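Local structure of agmatinase (Burkholderia thailandensis, 4DZ4) at residues 8-13 with 23-28; 33-38 with 71-76; 48-53 with 99-104. The protein probably hydrolyses agmatine to putrescine and urea, as a binuclear manganese enzyme of the arginase family. All blocks are in the same frame, centred on the assembly; numbering follows the deposited sequence.

Interaction 1: residues 8-13 with 23-28. With EDO (1,2-ethanediol), chain Y.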
loop_
_atom_site.group_PDB
_atom_site.type_symbol
_atom_site.label_atom_id
_atom_site.label_comp_id
_atom_site.label_asym_id
_atom_site.label_seq_id
_atom_site.Cartn_x
_atom_site.Cartn_y
_atom_site.Cartn_z
ATOM N N THR B 8 15.121 -36.987 8.266
ATOM C CA THR B 8 14.910 -36.142 7.102
ATOM C C THR B 8 14.664 -34.742 7.648
ATOM O O THR B 8 14.021 -34.591 8.691
ATOM C CB THR B 8 13.669 -36.577 6.316
ATOM O OG1 THR B 8 12.507 -36.301 7.115
ATOM C CG2 THR B 8 13.732 -38.072 5.956
ATOM N N LEU B 9 15.201 -33.732 6.967
ATOM C CA LEU B 9 15.070 -32.362 7.404
ATOM C C LEU B 9 14.088 -31.661 6.481
ATOM O O LEU B 9 14.479 -31.005 5.522
ATOM C CB LEU B 9 16.431 -31.665 7.374
ATOM C CG LEU B 9 17.535 -32.257 8.261
ATOM C CD1 LEU B 9 18.732 -31.334 8.217
ATOM C CD2 LEU B 9 17.066 -32.438 9.700
ATOM N N TYR B 10 12.812 -31.848 6.747
ATOM C CA TYR B 10 11.792 -31.112 6.032
ATOM C C TYR B 10 11.495 -29.877 6.852
ATOM O O TYR B 10 10.867 -29.973 7.901
ATOM C CB TYR B 10 10.532 -31.971 5.867
ATOM C CG TYR B 10 10.705 -33.072 4.851
ATOM C CD1 TYR B 10 10.564 -32.812 3.491
ATOM C CD2 TYR B 10 11.011 -34.360 5.240
ATOM C CE1 TYR B 10 10.738 -33.806 2.541
ATOM C CE2 TYR B 10 11.187 -35.370 4.292
ATOM C CZ TYR B 10 11.055 -35.079 2.948
ATOM O OH TYR B 10 11.211 -36.059 1.984
ATOM N N GLY B 11 11.974 -28.723 6.384
ATOM C CA GLY B 11 11.655 -27.457 7.045
ATOM C C GLY B 11 12.683 -27.015 8.070
ATOM O O GLY B 11 13.267 -27.842 8.782
ATOM N N ASP B 12 12.906 -25.709 8.141
ATOM C CA ASP B 12 13.705 -25.073 9.205
ATOM C C ASP B 12 15.153 -25.540 9.194
ATOM O O ASP B 12 15.771 -25.703 10.234
ATOM C CB ASP B 12 13.053 -25.301 10.583
ATOM C CG ASP B 12 11.720 -24.613 10.693
ATOM O OD1 ASP B 12 11.655 -23.445 10.282
ATOM O OD2 ASP B 12 10.767 -25.228 11.214
ATOM N N GLY B 13 15.690 -25.732 7.996
ATOM C CA GLY B 13 17.096 -26.124 7.835
ATOM C C GLY B 13 18.098 -25.185 8.505
ATOM O O GLY B 13 19.104 -25.654 9.012
ATOM N N SER B 23 21.718 -28.149 1.137
ATOM C CA SER B 23 20.394 -27.541 1.257
ATOM C C SER B 23 19.416 -28.547 1.833
ATOM O O SER B 23 19.688 -29.755 1.859
ATOM C CB SER B 23 19.888 -27.101 -0.105
ATOM O OG SER B 23 20.770 -26.151 -0.666
ATOM N N SER B 24 18.279 -28.057 2.301
ATOM C CA SER B 24 17.239 -28.968 2.752
ATOM C C SER B 24 15.888 -28.434 2.351
ATOM O O SER B 24 15.740 -27.238 2.150
ATOM C CB SER B 24 17.325 -29.261 4.252
ATOM O OG SER B 24 17.404 -28.099 5.013
ATOM N N ILE B 25 14.904 -29.322 2.261
ATOM C CA ILE B 25 13.576 -28.978 1.768
ATOM C C ILE B 25 12.894 -27.918 2.652
ATOM O O ILE B 25 12.921 -28.018 3.874
ATOM C CB ILE B 25 12.696 -30.246 1.727
ATOM C CG1 ILE B 25 13.303 -31.309 0.794
ATOM C CG2 ILE B 25 11.266 -29.902 1.329
ATOM C CD1 ILE B 25 13.431 -30.855 -0.649
ATOM N N GLU B 26 12.292 -26.903 2.022
ATOM C CA GLU B 26 11.443 -25.942 2.742
ATOM C C GLU B 26 10.125 -25.720 2.002
ATOM O O GLU B 26 10.092 -25.780 0.779
ATOM C CB GLU B 26 12.143 -24.565 2.848
ATOM C CG GLU B 26 13.507 -24.631 3.518
ATOM C CD GLU B 26 13.464 -24.473 5.034
ATOM O OE1 GLU B 26 12.366 -24.432 5.647
ATOM O OE2 GLU B 26 14.565 -24.400 5.628
ATOM N N ASN B 27 9.039 -25.483 2.733
ATOM C CA ASN B 27 7.902 -24.765 2.149
ATOM C C ASN B 27 8.328 -23.303 1.991
ATOM O O ASN B 27 8.804 -22.683 2.936
ATOM C CB ASN B 27 6.647 -24.915 3.012
ATOM C CG ASN B 27 5.974 -26.275 2.823
ATOM O OD1 ASN B 27 6.154 -26.946 1.789
ATOM N ND2 ASN B 27 5.192 -26.688 3.816
ATOM N N THR B 28 8.238 -22.779 0.770
ATOM C CA THR B 28 8.840 -21.465 0.478
ATOM C C THR B 28 8.264 -20.354 1.367
ATOM O O THR B 28 8.980 -19.418 1.739
ATOM C CB THR B 28 8.679 -21.136 -1.029
ATOM O OG1 THR B 28 9.065 -22.289 -1.793
ATOM C CG2 THR B 28 9.584 -19.965 -1.441
HETATM C C1 EDO Y . 13.428 -23.433 -0.323
HETATM O O1 EDO Y . 14.238 -24.518 0.143
HETATM C C2 EDO Y . 12.244 -23.872 -1.176
HETATM O O2 EDO Y . 11.019 -23.577 -0.542
HETATM O O HOH W 1 15.684 -32.179 2.745
#
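E26 reaches the backbone of 8-13 with its carboxylate, which receives two adjacent amides: OE1 accepts from D12 N at 2.9 Å and OE2 from G13 N at 2.9 Å. Both N-H groups arrive on the syn side and 32° out of the carboxylate plane, so the two bonds together fix the rotation of the group. A bend at chi2 (-89°) brings the carboxylate round to the D12 and G13 amides. G11 N donates to I25 O at 2.8 Å. The I25 side chain runs alongside the Y10 ring in the same direction, its CG2 3.7 Å from Y10 CD1 in an oblique approach. S24 points toward 8-13 and sits between L9 and G13, CB 3.6 Å from L9 O and OG 3.5 Å from G13 CA; OG is hydrogen-bonded to R17. A water bridges L9 O and I25 N, and a 1,2-ethanediol, probably from the crystallisation liquor, donates to E26 O. D12 points away from 23-28; its OD1 accepts from V32 N, and its OD2 forms a salt bridge with R42 of a second subunit, whose W105 packs on Y10 and I25. One carboxylate thus bridges two consecutive backbone amides and joins the loops before and after helix 13-16, in an N-terminal region applied to a neighbouring subunit.

Interaction 2: residues 33-38 with 71-76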
loop_
_atom_site.group_PDB
_atom_site.type_symbol
_atom_site.label_atom_id
_atom_site.label_comp_id
_atom_site.label_asym_id
_atom_site.label_seq_id
_atom_site.Cartn_x
_atom_site.Cartn_y
_atom_site.Cartn_z
ATOM N N LEU B 33 13.818 -17.829 8.503
ATOM C CA LEU B 33 14.168 -16.916 7.411
ATOM C C LEU B 33 15.606 -16.362 7.527
ATOM O O LEU B 33 15.817 -15.143 7.550
ATOM C CB LEU B 33 13.159 -15.744 7.369
ATOM C CG LEU B 33 11.679 -16.116 7.167
ATOM C CD1 LEU B 33 10.760 -14.913 7.417
ATOM C CD2 LEU B 33 11.424 -16.734 5.779
ATOM N N SER B 34 16.608 -17.245 7.559
ATOM C CA SER B 34 17.998 -16.777 7.390
ATOM C C SER B 34 18.263 -16.564 5.898
ATOM O O SER B 34 17.457 -16.974 5.054
ATOM C CB SER B 34 18.973 -17.825 7.927
ATOM O OG SER B 34 18.802 -18.999 7.148
ATOM N N PHE B 35 19.364 -15.906 5.555
ATOM C CA PHE B 35 19.607 -15.638 4.156
ATOM C C PHE B 35 19.820 -16.928 3.365
ATOM O O PHE B 35 20.715 -17.703 3.668
ATOM C CB PHE B 35 20.788 -14.686 3.907
ATOM C CG PHE B 35 20.956 -14.377 2.450
ATOM C CD1 PHE B 35 20.121 -13.430 1.828
ATOM C CD2 PHE B 35 21.870 -15.100 1.672
ATOM C CE1 PHE B 35 20.236 -13.198 0.461
ATOM C CE2 PHE B 35 21.997 -14.867 0.309
ATOM C CZ PHE B 35 21.172 -13.919 -0.305
ATOM N N MET B 36 18.989 -17.141 2.353
ATOM C CA MET B 36 18.998 -18.376 1.545
ATOM C C MET B 36 19.013 -19.622 2.429
ATOM O O MET B 36 19.603 -20.660 2.077
ATOM C CB MET B 36 20.139 -18.374 0.489
ATOM C CG MET B 36 19.767 -17.513 -0.708
ATOM S SD MET B 36 21.025 -17.487 -1.970
ATOM C CE MET B 36 20.663 -19.040 -2.800
ATOM N N ARG B 37 18.332 -19.522 3.570
ATOM C CA ARG B 37 18.175 -20.644 4.526
ATOM C C ARG B 37 19.464 -21.182 5.121
ATOM O O ARG B 37 19.455 -22.283 5.661
ATOM C CB ARG B 37 17.399 -21.838 3.914
ATOM C CG ARG B 37 16.141 -21.450 3.135
ATOM C CD ARG B 37 15.096 -20.798 4.028
ATOM N NE ARG B 37 13.827 -20.798 3.292
ATOM C CZ ARG B 37 12.636 -20.590 3.840
ATOM N NH1 ARG B 37 12.528 -20.305 5.131
ATOM N NH2 ARG B 37 11.544 -20.677 3.083
ATOM N N ARG B 38 20.560 -20.443 4.992
ATOM C CA ARG B 38 21.840 -20.902 5.499
ATOM C C ARG B 38 21.863 -21.014 7.035
ATOM O O ARG B 38 21.071 -20.367 7.751
ATOM C CB ARG B 38 22.996 -20.031 4.959
ATOM C CG ARG B 38 23.194 -20.083 3.443
ATOM C CD ARG B 38 22.751 -21.412 2.798
ATOM N NE ARG B 38 23.497 -22.552 3.274
ATOM C CZ ARG B 38 23.091 -23.820 3.161
ATOM N NH1 ARG B 38 23.861 -24.758 3.635
ATOM N NH2 ARG B 38 21.906 -24.142 2.620
ATOM N N SER B 71 16.642 -7.700 7.232
ATOM C CA SER B 71 15.508 -8.616 7.399
ATOM C C SER B 71 14.736 -8.742 6.092
ATOM O O SER B 71 14.225 -9.811 5.773
ATOM C CB SER B 71 14.586 -8.168 8.563
ATOM O OG SER B 71 14.034 -6.890 8.331
ATOM N N ALA B 72 14.621 -7.631 5.357
ATOM C CA ALA B 72 13.852 -7.642 4.107
ATOM C C ALA B 72 14.545 -8.515 3.066
ATOM O O ALA B 72 13.886 -9.267 2.341
ATOM C CB ALA B 72 13.654 -6.222 3.575
ATOM N N VAL B 73 15.861 -8.400 2.975
ATOM C CA VAL B 73 16.614 -9.192 2.003
ATOM C C VAL B 73 16.570 -10.693 2.374
ATOM O O VAL B 73 16.386 -11.535 1.495
ATOM C CB VAL B 73 18.059 -8.680 1.855
ATOM C CG1 VAL B 73 18.854 -9.585 0.892
ATOM C CG2 VAL B 73 18.023 -7.243 1.319
ATOM N N ARG B 74 16.709 -11.018 3.663
ATOM C CA ARG B 74 16.514 -12.397 4.095
ATOM C C ARG B 74 15.154 -12.971 3.683
ATOM O O ARG B 74 15.088 -14.059 3.100
ATOM C CB ARG B 74 16.721 -12.545 5.608
ATOM C CG ARG B 74 18.166 -12.359 6.013
ATOM C CD ARG B 74 18.268 -12.450 7.520
ATOM N NE ARG B 74 19.669 -12.371 7.991
ATOM C CZ ARG B 74 20.242 -11.350 8.641
ATOM N NH1 ARG B 74 19.563 -10.246 9.007
ATOM N NH2 ARG B 74 21.512 -11.468 9.006
ATOM N N ALA B 75 14.072 -12.241 3.980
ATOM C CA ALA B 75 12.731 -12.694 3.618
ATOM C C ALA B 75 12.587 -12.863 2.104
ATOM O O ALA B 75 11.897 -13.773 1.647
ATOM C CB ALA B 75 11.660 -11.737 4.154
ATOM N N ALA B 76 13.221 -11.983 1.328
ATOM C CA ALA B 76 13.114 -12.025 -0.119
ATOM C C ALA B 76 13.946 -13.120 -0.771
ATOM O O ALA B 76 13.870 -13.300 -1.995
ATOM C CB ALA B 76 13.527 -10.672 -0.694
HETATM O O HOH W 2 14.805 -16.872 4.256
#
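R74 contributes the largest buried area of the contact, and it does so with the aliphatic part of its side chain. CB lies 3.4 Å from L33 O, and CG lies 3.8 Å from F35 N, so the methylenes run past the backbone of 33-35. The chain is extended from CG to NE (chi2 177°, chi3 176°), which carries the guanidinium beyond the loop to salt bridges with D100 and D103. F35 N lies off the edge of that guanidinium, near its plane, and probably donates to D100 OD2, which also receives R74 NE; one carboxylate thus serves both segments.

F35 comes next in buried area. Its CG is anti to the backbone N (chi1 -177°), and the ring lies beside the helix with CE1 3.9 Å from V73 CG1. The methyl approaches the ring obliquely, whereas R74 CA is at the ring edge. L33 points toward the helix and is partly exposed.

Between the two backbones a water donates to S34 O at 2.8 Å and to R74 O at 3.1 Å, linking carbonyls that could not bond directly. Within the loop, S34 OG donates to R38 O at 2.7 Å, in the carbonyl plane on a lone pair.

The loop therefore lies against helix 69-76 just before entering strand 39-40, whose Y40 touches S34 and R74. Helix 300-323 packs on F35 through A309 and L313, and strand 98-103 supplies the acids that receive R74.

Interaction 3: residues 48-53 with 99-104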
loop_
_atom_site.group_PDB
_atom_site.type_symbol
_atom_site.label_atom_id
_atom_site.label_comp_id
_atom_site.label_asym_id
_atom_site.label_seq_id
_atom_site.Cartn_x
_atom_site.Cartn_y
_atom_site.Cartn_z
ATOM N N ASP B 48 33.297 -20.581 4.409
ATOM C CA ASP B 48 33.857 -19.863 3.255
ATOM C C ASP B 48 33.323 -18.438 3.129
ATOM O O ASP B 48 34.060 -17.511 2.780
ATOM C CB ASP B 48 33.533 -20.609 1.952
ATOM C CG ASP B 48 34.150 -22.010 1.899
ATOM O OD1 ASP B 48 35.329 -22.152 2.256
ATOM O OD2 ASP B 48 33.455 -22.967 1.495
ATOM N N VAL B 49 32.032 -18.278 3.375
ATOM C CA VAL B 49 31.393 -16.958 3.298
ATOM C C VAL B 49 30.451 -16.757 4.472
ATOM O O VAL B 49 29.636 -17.636 4.788
ATOM C CB VAL B 49 30.591 -16.745 1.998
ATOM C CG1 VAL B 49 30.062 -15.313 1.948
ATOM C CG2 VAL B 49 31.431 -17.066 0.756
ATOM N N VAL B 50 30.557 -15.580 5.092
ATOM C CA VAL B 50 29.648 -15.180 6.171
ATOM C C VAL B 50 28.727 -14.071 5.661
ATOM O O VAL B 50 29.203 -12.985 5.277
ATOM C CB VAL B 50 30.403 -14.654 7.398
ATOM C CG1 VAL B 50 29.423 -14.092 8.436
ATOM C CG2 VAL B 50 31.238 -15.791 7.995
ATOM N N VAL B 51 27.427 -14.348 5.685
ATOM C CA VAL B 51 26.413 -13.316 5.427
ATOM C C VAL B 51 26.054 -12.688 6.777
ATOM O O VAL B 51 25.791 -13.429 7.743
ATOM C CB VAL B 51 25.136 -13.920 4.780
ATOM C CG1 VAL B 51 24.092 -12.823 4.512
ATOM C CG2 VAL B 51 25.504 -14.582 3.458
ATOM N N SER B 52 26.003 -11.352 6.857
ATOM C CA SER B 52 25.577 -10.721 8.101
ATOM C C SER B 52 24.879 -9.431 7.740
ATOM O O SER B 52 25.052 -8.937 6.617
ATOM C CB SER B 52 26.765 -10.459 9.048
ATOM O OG SER B 52 27.620 -9.431 8.553
ATOM N N GLY B 53 24.096 -8.910 8.669
ATOM C CA GLY B 53 23.403 -7.632 8.438
ATOM C C GLY B 53 24.029 -6.511 9.272
ATOM O O GLY B 53 24.537 -6.741 10.382
ATOM N N ILE B 99 27.242 -19.289 5.912
ATOM C CA ILE B 99 26.374 -19.193 7.083
ATOM C C ILE B 99 25.744 -17.805 7.152
ATOM O O ILE B 99 26.210 -16.857 6.482
ATOM C CB ILE B 99 27.127 -19.476 8.398
ATOM C CG1 ILE B 99 28.175 -18.349 8.652
ATOM C CG2 ILE B 99 27.729 -20.881 8.321
ATOM C CD1 ILE B 99 28.800 -18.270 10.044
ATOM N N ASP B 100 24.678 -17.706 7.940
ATOM C CA ASP B 100 24.112 -16.400 8.306
ATOM C C ASP B 100 24.475 -16.174 9.791
ATOM O O ASP B 100 24.018 -16.879 10.692
ATOM C CB ASP B 100 22.593 -16.386 8.034
ATOM C CG ASP B 100 21.974 -14.997 8.172
ATOM O OD1 ASP B 100 22.525 -14.185 8.935
ATOM O OD2 ASP B 100 20.925 -14.745 7.533
ATOM N N TYR B 101 25.308 -15.168 10.007
ATOM C CA TYR B 101 25.866 -14.791 11.301
ATOM C C TYR B 101 24.812 -14.068 12.147
ATOM O O TYR B 101 24.976 -13.906 13.359
ATOM C CB TYR B 101 27.039 -13.843 11.000
ATOM C CG TYR B 101 27.844 -13.269 12.184
ATOM C CD1 TYR B 101 29.076 -13.782 12.532
ATOM C CD2 TYR B 101 27.361 -12.168 12.903
ATOM C CE1 TYR B 101 29.811 -13.224 13.596
ATOM C CE2 TYR B 101 28.060 -11.628 13.972
ATOM C CZ TYR B 101 29.284 -12.140 14.306
ATOM O OH TYR B 101 29.970 -11.570 15.387
ATOM N N GLY B 102 23.731 -13.634 11.512
ATOM C CA GLY B 102 22.845 -12.656 12.145
ATOM C C GLY B 102 23.349 -11.237 11.872
ATOM O O GLY B 102 23.880 -10.938 10.795
ATOM N N ASP B 103 23.225 -10.356 12.860
ATOM C CA ASP B 103 23.544 -8.945 12.630
ATOM C C ASP B 103 24.628 -8.365 13.530
ATOM O O ASP B 103 24.899 -8.870 14.628
ATOM C CB ASP B 103 22.270 -8.094 12.809
ATOM C CG ASP B 103 21.182 -8.444 11.809
ATOM O OD1 ASP B 103 21.495 -8.732 10.623
ATOM O OD2 ASP B 103 19.992 -8.454 12.198
ATOM N N CYS B 104 25.236 -7.286 13.041
ATOM C CA CYS B 104 26.138 -6.468 13.845
ATOM C C CYS B 104 25.286 -5.662 14.808
ATOM O O CYS B 104 24.547 -4.793 14.379
ATOM C CB CYS B 104 26.953 -5.533 12.952
ATOM S SG CYS B 104 28.116 -4.491 13.887
#
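Strands 49-53 and 99-103 run parallel, their axes 4.6 Å apart at closest approach and inclined by 14°, with hydrogen bonds that alternate in direction. I99 N donates to V49 O at 3.1 Å, V51 N to I99 O at 2.9 Å, and Y101 N to V51 O at 2.9 Å, this last nearly straight at 170°. The register then slips by one residue: G53 N takes G102 O rather than Y101 O, and C104 N closes the ladder on G53 O. The extra residue on the 99-103 side, with Y101 and G102 leaving regular strand angles and G102 at a positive phi, is consistent with a beta bulge. D100 OD1 accepts from G102 N at 2.9 Å in an Asx turn at the same place.

V50, I99 and S52 project to one face. V50 CG1, anti to the backbone N (chi1 173°), is the methyl that meets Y101 CB, at 3.5 Å, while V50 CG2 lies alongside I99, 4.0 Å from its CD1. Helix 114-126 covers this side, where H121 meets the Y101 ring edge-to-face and bonds to S52 OG. V51, D100 and D103 occupy the opposite face. D103 OD1 comes to 3.1 Å from G53 CA, a close approach beside a residue with no side chain.

The V50 face is thus mainly apolar, with the S52-H121 bond; the other holds V51 and the buried acids. D100 and D103 both form salt bridges with R74, which probably stabilises their negative charge and ties the bulged strand end to helix 69-76.

In the fold
Interactions 2 and 3 are buried and interlock along the chain, whereas interaction 1 is partly buried, its centre about 25 Å from the centre of the chain. Strand 49-54, helix 69-76 and strand 98-103 follow in order, so interaction 3 pairs the two strands and interaction 2 sets a preceding loop on the intervening helix. These two contacts meet directly through D100. Interaction 1 touches interaction 2 by packing around R37 but stays about 10 Å from interaction 3 at the nearest atoms. Their chemistry differs accordingly: carboxylate-to-amide bonds in the peripheral loops; R74 methylenes and the F35 ring packed beside a water bridge at the helix, the arginine's charge met by acids of strand 98-103; a backbone ladder in the sheet. All three touch the second subunit.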